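Side-chain contacts in N-acyl-D-glutamate deacylase (Bordetella bronchiseptica, PDB 3GIP), which hydrolyses N-acyl-D-glutamate to D-glutamate and a carboxylate, as a zinc-dependent member of the amidohydrolase superfamily: residues W51-G55 / K56-P60; N107-A110 / A111-L114; Q465-A468 / D469-G473. One frame throughout, in Å; residues are numbered along the deposited sequence.

Contact 1 (W51-G55 / K56-P60)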
loop_
_atom_site.group_PDB
_atom_site.type_symbol
_atom_site.label_atom_id
_atom_site.label_comp_id
_atom_site.label_asym_id
_atom_site.label_seq_id
_atom_site.Cartn_x
_atom_site.Cartn_y
_atom_site.Cartn_z
ATOM N N TRP A 51 3.426 -29.002 -4.183
ATOM C CA TRP A 51 2.187 -28.694 -3.479
ATOM C C TRP A 51 0.998 -29.213 -4.275
ATOM O O TRP A 51 0.979 -29.132 -5.506
ATOM C CB TRP A 51 2.014 -27.184 -3.289
ATOM C CG TRP A 51 2.843 -26.569 -2.207
ATOM C CD1 TRP A 51 3.484 -27.213 -1.187
ATOM C CD2 TRP A 51 3.067 -25.168 -2.001
ATOM N NE1 TRP A 51 4.092 -26.298 -0.357
ATOM C CE2 TRP A 51 3.851 -25.037 -0.835
ATOM C CE3 TRP A 51 2.678 -24.011 -2.691
ATOM C CZ2 TRP A 51 4.255 -23.792 -0.339
ATOM C CZ3 TRP A 51 3.081 -22.773 -2.199
ATOM C CH2 TRP A 51 3.861 -22.676 -1.032
ATOM N N ASP A 52 0.008 -29.745 -3.568
ATOM C CA ASP A 52 -1.204 -30.250 -4.200
ATOM C C ASP A 52 -2.244 -29.141 -4.113
ATOM O O ASP A 52 -2.797 -28.882 -3.043
ATOM C CB ASP A 52 -1.702 -31.503 -3.474
ATOM C CG ASP A 52 -3.024 -32.012 -4.022
ATOM O OD1 ASP A 52 -3.466 -31.520 -5.083
ATOM O OD2 ASP A 52 -3.622 -32.913 -3.395
ATOM N N ALA A 53 -2.494 -28.479 -5.238
ATOM C CA ALA A 53 -3.452 -27.382 -5.286
ATOM C C ALA A 53 -4.842 -27.818 -5.730
ATOM O O ALA A 53 -5.631 -26.994 -6.190
ATOM C CB ALA A 53 -2.935 -26.282 -6.209
ATOM N N SER A 54 -5.141 -29.108 -5.604
ATOM C CA SER A 54 -6.457 -29.604 -5.987
ATOM C C SER A 54 -7.522 -28.782 -5.269
ATOM O O SER A 54 -7.424 -28.553 -4.063
ATOM C CB SER A 54 -6.607 -31.082 -5.608
ATOM O OG SER A 54 -5.741 -31.901 -6.376
ATOM N N GLY A 55 -8.527 -28.333 -6.014
ATOM C CA GLY A 55 -9.595 -27.543 -5.426
ATOM C C GLY A 55 -9.188 -26.136 -5.024
ATOM O O GLY A 55 -9.892 -25.476 -4.256
ATOM N N LYS A 56 -8.057 -25.663 -5.543
ATOM C CA LYS A 56 -7.577 -24.327 -5.212
ATOM C C LYS A 56 -7.236 -23.520 -6.459
ATOM O O LYS A 56 -7.165 -24.056 -7.568
ATOM C CB LYS A 56 -6.320 -24.406 -4.341
ATOM C CG LYS A 56 -6.396 -25.400 -3.199
ATOM C CD LYS A 56 -7.476 -25.035 -2.201
ATOM C CE LYS A 56 -7.522 -26.052 -1.070
ATOM N NZ LYS A 56 -6.200 -26.181 -0.399
ATOM N N ILE A 57 -7.026 -22.224 -6.255
ATOM C CA ILE A 57 -6.646 -21.316 -7.326
ATOM C C ILE A 57 -5.159 -21.042 -7.139
ATOM O O ILE A 57 -4.688 -20.884 -6.012
ATOM C CB ILE A 57 -7.393 -19.962 -7.232
ATOM C CG1 ILE A 57 -8.879 -20.155 -7.538
ATOM C CG2 ILE A 57 -6.770 -18.956 -8.198
ATOM C CD1 ILE A 57 -9.171 -20.596 -8.959
ATOM N N VAL A 58 -4.425 -21.022 -8.244
ATOM C CA VAL A 58 -3.000 -20.731 -8.221
ATOM C C VAL A 58 -2.894 -19.412 -8.976
ATOM O O VAL A 58 -3.208 -19.334 -10.165
ATOM C CB VAL A 58 -2.197 -21.835 -8.930
ATOM C CG1 VAL A 58 -0.711 -21.514 -8.886
ATOM C CG2 VAL A 58 -2.473 -23.172 -8.262
ATOM N N ALA A 59 -2.468 -18.368 -8.275
ATOM C CA ALA A 59 -2.396 -17.043 -8.871
ATOM C C ALA A 59 -1.086 -16.331 -8.588
ATOM O O ALA A 59 -0.265 -16.808 -7.802
ATOM C CB ALA A 59 -3.558 -16.205 -8.339
ATOM N N PRO A 60 -0.860 -15.178 -9.245
ATOM C CA PRO A 60 0.388 -14.455 -8.984
ATOM C C PRO A 60 0.270 -13.912 -7.558
ATOM O O PRO A 60 -0.836 -13.608 -7.106
ATOM C CB PRO A 60 0.364 -13.313 -10.005
ATOM C CG PRO A 60 -0.632 -13.750 -11.051
ATOM C CD PRO A 60 -1.680 -14.472 -10.245
HETATM O O HOH W 1 -2.876 -26.422 -1.362
#
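Ala-53 CB abuts Val-58 CG2 at 3.8 Å, methyl to methyl, while the longer side chain of Lys-56 folds back over the turn that joins them. Val-58 offers this branch because CG1 stands anti to its backbone N (chi1 -180°), which turns CG2 anti to the carbonyl carbon. Lys-56 is bent at chi2 (-63°), and its chain lies over the backbone of the turn, with CG 3.4 Å from Ser-54 O and CD 3.2 Å from Gly-55 O. The bend at chi4 brings NZ round to a water that donates to Asp-52 O and accepts only a weak bond from the lysine. The turn itself is a type II beta turn from Ala-53 to Lys-56, closed by a hydrogen bond from Lys-56 N to Ala-53 O of 2.8 Å, bent to 135° at the hydrogen, the donor lying above the carbonyl plane. Gly-55 takes a positive phi at its third position, as type II geometry asks. Ahead of the turn, Asp-52 OD1 takes two donors: Ser-54 OG at 2.6 Å on its syn lone pair, and Ser-54 N at 3.0 Å from above the carboxylate plane, which makes an Asx turn. Ile-11 of strand 7-12 and Val-430 of strand 428-431 also touch Ala-53. The chemistry is thus divided: methyls pack inward where the small beta domain meets strand 57-64, while the carboxylate, gripped by two bonds from one serine, probably keeps the exposed half of the reversal in shape.

Contact 2 (N107-A110 / A111-L114)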
loop_
_atom_site.group_PDB
_atom_site.type_symbol
_atom_site.label_atom_id
_atom_site.label_comp_id
_atom_site.label_asym_id
_atom_site.label_seq_id
_atom_site.Cartn_x
_atom_site.Cartn_y
_atom_site.Cartn_z
ATOM N N ASN A 107 14.070 18.480 12.544
ATOM C CA ASN A 107 12.898 18.527 11.675
ATOM C C ASN A 107 12.101 17.246 11.851
ATOM O O ASN A 107 12.644 16.147 11.751
ATOM C CB ASN A 107 13.307 18.670 10.205
ATOM C CG ASN A 107 13.574 20.109 9.805
ATOM O OD1 ASN A 107 13.436 21.029 10.610
ATOM N ND2 ASN A 107 13.956 20.311 8.548
ATOM N N THR A 108 10.811 17.387 12.120
ATOM C CA THR A 108 9.970 16.217 12.304
ATOM C C THR A 108 8.567 16.459 11.772
ATOM O O THR A 108 8.217 17.575 11.391
ATOM C CB THR A 108 9.870 15.841 13.789
ATOM O OG1 THR A 108 9.134 14.618 13.921
ATOM C CG2 THR A 108 9.165 16.943 14.566
ATOM N N ALA A 109 7.771 15.398 11.748
ATOM C CA ALA A 109 6.397 15.479 11.277
ATOM C C ALA A 109 5.591 14.385 11.962
ATOM O O ALA A 109 6.062 13.260 12.109
ATOM C CB ALA A 109 6.346 15.302 9.764
ATOM N N ALA A 110 4.378 14.724 12.387
ATOM C CA ALA A 110 3.514 13.761 13.056
ATOM C C ALA A 110 3.285 12.525 12.191
ATOM O O ALA A 110 3.253 11.404 12.696
ATOM C CB ALA A 110 2.179 14.415 13.401
ATOM N N ALA A 111 3.139 12.738 10.885
ATOM C CA ALA A 111 2.900 11.648 9.943
ATOM C C ALA A 111 4.032 10.623 9.897
ATOM O O ALA A 111 3.833 9.496 9.449
ATOM C CB ALA A 111 2.647 12.215 8.548
ATOM N N LEU A 112 5.220 11.010 10.352
ATOM C CA LEU A 112 6.346 10.082 10.359
ATOM C C LEU A 112 6.042 8.904 11.282
ATOM O O LEU A 112 6.665 7.849 11.183
ATOM C CB LEU A 112 7.625 10.789 10.817
ATOM C CG LEU A 112 8.275 11.744 9.812
ATOM C CD1 LEU A 112 9.485 12.412 10.445
ATOM C CD2 LEU A 112 8.687 10.973 8.568
ATOM N N ALA A 113 5.076 9.091 12.176
ATOM C CA ALA A 113 4.681 8.041 13.107
ATOM C C ALA A 113 4.052 6.872 12.354
ATOM O O ALA A 113 3.913 5.773 12.891
ATOM C CB ALA A 113 3.701 8.595 14.135
ATOM N N LEU A 114 3.664 7.113 11.108
ATOM C CA LEU A 114 3.065 6.063 10.298
ATOM C C LEU A 114 4.132 5.036 9.920
ATOM O O LEU A 114 3.809 3.962 9.415
ATOM C CB LEU A 114 2.454 6.654 9.019
ATOM C CG LEU A 114 1.316 7.670 9.163
ATOM C CD1 LEU A 114 0.929 8.196 7.787
ATOM C CD2 LEU A 114 0.121 7.017 9.845
#
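Successive backbone bonds of the i to i+3 kind, Leu-112 N to Ala-109 O and Ala-113 N to Ala-110 O, both 3.0 Å, wind the extended loop ending at Ala-109 into a 3-10 turn. Leu-112 is the side chain that bridges back over this start. Its CG sits anti to the carbonyl carbon (chi1 -74°), which carries the branch back along the preceding residues: CG rests 4.0 Å from Ala-109 CB, and CB lies 3.2 Å from Ala-109 O, the same oxygen that receives the leucine's own N-H. One branch, CD1, reaches further and lies 3.7 Å from Ala-109 N. That amide has no hydrogen-bonding partner in the model, and the leucine methyl is part of what buries it. Thr-108 adds a looser touch, its OG1 standing 4.1 Å from the same CD1, with the two side chains set obliquely. Farther round the turn, Ala-113 CB lies 3.2 Å from Ala-110 O. The segment belongs to the loop between strand 87-92 and helix 124-133. Ala-109 and Leu-112 pack on Leu-151 of helix 146-153, and Asn-107 ND2 donates hydrogen bonds to Leu-151 O and Met-154 O. Ala-111 and Leu-112 touch Val-97, close in sequence to the zinc ligand Cys-95, and the side chain of Ala-111 is about 8 Å from the zinc ion; Ala-110 touches Ile-290 and Leu-114 touches Thr-289, both of strand 287-290.

Contact 3 (Q465-A468 / D469-G473)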
loop_
_atom_site.group_PDB
_atom_site.type_symbol
_atom_site.label_atom_id
_atom_site.label_comp_id
_atom_site.label_asym_id
_atom_site.label_seq_id
_atom_site.Cartn_x
_atom_site.Cartn_y
_atom_site.Cartn_z
ATOM N N GLN A 465 5.114 -21.947 6.058
ATOM C CA GLN A 465 6.390 -22.030 6.754
ATOM C C GLN A 465 7.425 -21.065 6.187
ATOM O O GLN A 465 7.922 -21.256 5.078
ATOM C CB GLN A 465 6.937 -23.458 6.683
ATOM C CG GLN A 465 8.299 -23.619 7.334
ATOM C CD GLN A 465 8.288 -23.239 8.803
ATOM O OE1 GLN A 465 9.161 -22.507 9.272
ATOM N NE2 GLN A 465 7.301 -23.740 9.537
ATOM N N PRO A 466 7.761 -20.008 6.943
ATOM C CA PRO A 466 8.754 -19.051 6.453
ATOM C C PRO A 466 10.156 -19.654 6.484
ATOM O O PRO A 466 10.410 -20.610 7.217
ATOM C CB PRO A 466 8.596 -17.869 7.408
ATOM C CG PRO A 466 8.154 -18.518 8.680
ATOM C CD PRO A 466 7.154 -19.544 8.203
ATOM N N PRO A 467 11.080 -19.106 5.681
ATOM C CA PRO A 467 12.456 -19.609 5.633
ATOM C C PRO A 467 13.169 -19.484 6.972
ATOM O O PRO A 467 12.940 -18.536 7.724
ATOM C CB PRO A 467 13.096 -18.750 4.545
ATOM C CG PRO A 467 12.361 -17.458 4.667
ATOM C CD PRO A 467 10.929 -17.918 4.824
ATOM N N ALA A 468 14.036 -20.446 7.264
ATOM C CA ALA A 468 14.778 -20.453 8.516
ATOM C C ALA A 468 15.897 -19.418 8.531
ATOM O O ALA A 468 16.087 -18.712 9.522
ATOM C CB ALA A 468 15.353 -21.843 8.767
ATOM N N ASP A 469 16.634 -19.326 7.428
ATOM C CA ASP A 469 17.743 -18.384 7.330
ATOM C C ASP A 469 17.395 -17.162 6.486
ATOM O O ASP A 469 16.461 -16.422 6.800
ATOM C CB ASP A 469 18.970 -19.087 6.739
ATOM C CG ASP A 469 19.361 -20.332 7.515
ATOM O OD1 ASP A 469 19.689 -20.208 8.715
ATOM O OD2 ASP A 469 19.338 -21.435 6.925
ATOM N N GLY A 470 18.157 -16.954 5.417
ATOM C CA GLY A 470 17.922 -15.818 4.544
ATOM C C GLY A 470 16.547 -15.838 3.906
ATOM O O GLY A 470 16.043 -16.895 3.522
ATOM N N ARG A 471 15.939 -14.662 3.793
ATOM C CA ARG A 471 14.614 -14.534 3.195
ATOM C C ARG A 471 14.745 -14.336 1.681
ATOM O O ARG A 471 15.777 -13.863 1.201
ATOM C CB ARG A 471 13.869 -13.381 3.867
ATOM C CG ARG A 471 13.544 -13.677 5.337
ATOM C CD ARG A 471 12.905 -12.490 6.037
ATOM N NE ARG A 471 13.880 -11.470 6.414
ATOM C CZ ARG A 471 14.688 -11.557 7.466
ATOM N NH1 ARG A 471 14.643 -12.621 8.259
ATOM N NH2 ARG A 471 15.541 -10.575 7.732
ATOM N N PRO A 472 13.699 -14.693 0.909
ATOM C CA PRO A 472 13.683 -14.583 -0.556
ATOM C C PRO A 472 13.298 -13.265 -1.229
ATOM O O PRO A 472 13.420 -13.141 -2.450
ATOM C CB PRO A 472 12.736 -15.702 -0.955
ATOM C CG PRO A 472 11.687 -15.590 0.102
ATOM C CD PRO A 472 12.494 -15.401 1.383
ATOM N N GLY A 473 12.830 -12.294 -0.454
ATOM C CA GLY A 473 12.436 -11.022 -1.038
ATOM C C GLY A 473 13.561 -10.278 -1.731
ATOM O O GLY A 473 14.731 -10.412 -1.365
#
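The ring of Pro-467 meets Gly-470 O and Pro-472 CD at its edge, near the mean ring plane, whereas Arg-471 CG comes in obliquely, raised toward one face. Pro-467 CG approaches Pro-472 CD at 3.9 Å, and the two prolines cross at about a right angle, so they touch through single methylenes and do not stack face against face. Arg-471 CG lies 4.0 Å from the same Pro-467 CG. It stands anti to its own carbonyl carbon (chi1 -67°), which places it beside the ring; the bend at chi3 (-78°) then turns NE and the guanidinium, and NE makes a weak hydrogen bond to Arg-135 O. The Gly-470 carbonyl points back into the loop, with its O 3.6 Å from Pro-467 CB. At the tip, the carboxylate of Asp-469 turns outward from the reversal. Met-137 touches Pro-466, Pro-467 and Arg-471, while Pro-472 packs on Ala-460 and Val-462 of strand 460-463, so the loop is placed against the strand that precedes it. No hydrogen bond joins the two halves of this reversal. It probably owes its shape to apolar contact of the Pro-467 and Pro-472 rings and the Arg-471 chain, to the stiffness of these two prolines, and to the outside packing, while the charged group at the tip faces outward at an exposed position.

From the N terminus the contacts follow in series, none nested or crossing. Contact 1 closes the tight turn by which the chain leaves strand 50-52 of the small N-terminal beta sheet and enters strand 57-64. Contact 2 begins a helical turn in the loop between strand 87-92 and helix 124-133, near the zinc site and on the other side of the chain's centre, its centre 42 Å from that of contact 1. Contact 3 turns the chain back near the C terminus, laying this loop against strand 460-463 and the loop around Met-137. Its nearest atoms are about 7 Å from contact 1, without touching, and about 19 Å from contact 2.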